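Local structure of lipoprotein (Colwellia psychrerythraea, 3O0Y) at residues 49-54 / 168-173. The protein is a putative lipoprotein of unconfirmed function whose DUF885 family belongs to a clan of metallopeptidase-like proteins. Residues are numbered along the deposited sequence; the frame is centred on the assembly and turned at random.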
loop_
_atom_site.group_PDB
_atom_site.type_symbol
_atom_site.label_atom_id
_atom_site.label_comp_id
_atom_site.label_asym_id
_atom_site.label_seq_id
_atom_site.Cartn_x
_atom_site.Cartn_y
_atom_site.Cartn_z
ATOM N N SER A 49 13.507 1.612 -3.075
ATOM C CA SER A 49 12.379 1.552 -4.024
ATOM C C SER A 49 12.806 1.146 -5.440
ATOM O O SER A 49 12.132 0.366 -6.111
ATOM C CB SER A 49 11.597 2.903 -4.021
ATOM O OG SER A 49 10.891 2.990 -2.789
ATOM N N ALA A 50 13.946 1.673 -5.907
ATOM C CA ALA A 50 14.494 1.279 -7.178
ATOM C C ALA A 50 14.694 -0.229 -7.174
ATOM O O ALA A 50 14.272 -0.932 -8.096
ATOM C CB ALA A 50 15.866 1.996 -7.440
ATOM N N THR A 51 15.387 -0.735 -6.140
ATOM C CA THR A 51 15.539 -2.207 -6.022
ATOM C C THR A 51 14.201 -3.006 -6.046
ATOM O O THR A 51 14.097 -4.039 -6.712
ATOM C CB THR A 51 16.347 -2.539 -4.741
ATOM O OG1 THR A 51 17.634 -1.915 -4.854
ATOM C CG2 THR A 51 16.430 -4.112 -4.544
ATOM N N MET A 52 13.190 -2.500 -5.339
ATOM C CA MET A 52 11.848 -3.100 -5.281
ATOM C C MET A 52 11.295 -3.287 -6.695
ATOM O O MET A 52 10.751 -4.364 -7.035
ATOM C CB MET A 52 10.912 -2.211 -4.402
ATOM C CG MET A 52 9.668 -2.814 -3.915
ATOM S SD MET A 52 8.727 -1.617 -2.859
ATOM C CE MET A 52 8.499 -0.273 -4.019
ATOM N N TYR A 53 11.491 -2.296 -7.565
ATOM C CA TYR A 53 10.959 -2.368 -8.931
ATOM C C TYR A 53 11.894 -3.022 -9.921
ATOM O O TYR A 53 11.522 -3.353 -11.077
ATOM C CB TYR A 53 10.630 -0.974 -9.403
ATOM C CG TYR A 53 9.338 -0.521 -8.895
ATOM C CD1 TYR A 53 8.200 -1.228 -9.255
ATOM C CD2 TYR A 53 9.227 0.548 -8.086
ATOM C CE1 TYR A 53 7.002 -0.877 -8.849
ATOM C CE2 TYR A 53 7.940 0.927 -7.608
ATOM C CZ TYR A 53 6.860 0.155 -7.997
ATOM O OH TYR A 53 5.527 0.364 -7.661
ATOM N N GLY A 54 13.077 -3.383 -9.435
ATOM C CA GLY A 54 14.075 -4.024 -10.255
ATOM C C GLY A 54 14.793 -3.095 -11.217
ATOM O O GLY A 54 15.218 -3.540 -12.302
ATOM N N ILE A 168 25.992 -6.572 1.572
ATOM C CA ILE A 168 26.917 -6.247 2.644
ATOM C C ILE A 168 27.174 -4.756 2.744
ATOM O O ILE A 168 27.189 -4.167 3.847
ATOM C CB ILE A 168 28.222 -7.092 2.486
ATOM C CG1 ILE A 168 27.892 -8.537 2.841
ATOM C CG2 ILE A 168 29.364 -6.555 3.378
ATOM C CD1 ILE A 168 28.903 -9.546 2.243
ATOM N N VAL A 169 27.409 -4.165 1.589
ATOM C CA VAL A 169 27.687 -2.736 1.483
ATOM C C VAL A 169 26.475 -1.911 1.987
ATOM O O VAL A 169 26.632 -0.888 2.667
ATOM C CB VAL A 169 28.088 -2.398 0.068
ATOM C CG1 VAL A 169 28.066 -0.912 -0.154
ATOM C CG2 VAL A 169 29.506 -3.023 -0.196
ATOM N N ARG A 170 25.284 -2.380 1.641
ATOM C CA ARG A 170 24.064 -1.715 2.152
ATOM C C ARG A 170 23.959 -1.784 3.663
ATOM O O ARG A 170 23.722 -0.751 4.339
ATOM C CB ARG A 170 22.825 -2.306 1.450
ATOM C CG ARG A 170 22.640 -1.636 0.091
ATOM C CD ARG A 170 21.280 -1.983 -0.536
ATOM N NE ARG A 170 20.868 -1.006 -1.556
ATOM C CZ ARG A 170 19.981 -1.256 -2.508
ATOM N NH1 ARG A 170 19.346 -2.420 -2.563
ATOM N NH2 ARG A 170 19.666 -0.298 -3.357
ATOM N N LEU A 171 24.173 -2.984 4.218
ATOM C CA LEU A 171 24.148 -3.146 5.692
ATOM C C LEU A 171 25.131 -2.242 6.421
ATOM O O LEU A 171 24.821 -1.703 7.488
ATOM C CB LEU A 171 24.369 -4.621 6.096
ATOM C CG LEU A 171 23.333 -5.657 5.644
ATOM C CD1 LEU A 171 23.867 -7.045 5.964
ATOM C CD2 LEU A 171 21.965 -5.470 6.221
ATOM N N GLY A 172 26.307 -2.042 5.814
ATOM C CA GLY A 172 27.357 -1.219 6.364
ATOM C C GLY A 172 27.041 0.236 6.430
ATOM O O GLY A 172 27.688 0.958 7.168
ATOM N N GLN A 173 25.983 0.666 5.745
ATOM C CA GLN A 173 25.585 2.088 5.782
ATOM C C GLN A 173 24.437 2.372 6.742
ATOM O O GLN A 173 23.880 3.491 6.762
ATOM C CB GLN A 173 25.194 2.488 4.374
ATOM C CG GLN A 173 26.403 2.428 3.418
ATOM C CD GLN A 173 25.992 2.671 2.040
ATOM O OE1 GLN A 173 25.771 1.740 1.247
ATOM N NE2 GLN A 173 25.835 3.937 1.727
#
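R170 reaches out from helix 161-172 and closes the end of its guanidinium on the hydroxyl of T51 in helix 47-53. Both terminal nitrogens give a hydrogen bond to the same oxygen: NH1 of R170 lies 2.9 Å from OG1 of T51, and NH2 of R170 lies 3.0 Å from that OG1. The oxygen sits in the guanidinium plane, beyond CZ, in the fork between the two nitrogens. Because one acceptor is shared, neither bond is straight; the N-H...O angles are 149° at NH1 and 144° at NH2. The backbones stay well apart, 11.8 Å between CA of T51 and CA of R170, and the arginine chain spans that gap, extended from CG to NE. In T51, chi1 of -60° sets OG1 anti to the carbonyl carbon, facing the guanidinium, while CG2 swings to the side and comes no nearer than 3.9 Å to NH1 of R170. The hydroxyl also hydrogen-bonds to the carbonyl O of A47, one turn earlier in its own helix, so helix backbone, threonine and arginine are linked in a chain. A further hydrogen bond, from NE of R170 to the carbonyl O of D67, helps fix the rotation of the guanidinium. A leucine in place of R170 would probably leave OG1 of T51 without its two N-H donors and the D67 carbonyl without its NE partner. Only these two side chains meet, burying 79 Å² in all, so the contact is a polar bridge between separated helices rather than a packed interface. Helix 144-154 lies against both ends of it, with V151 touching T51 and M152 touching R170, while F43 of helix 27-44 packs on A50 and helix 236-268 on I168 and L171.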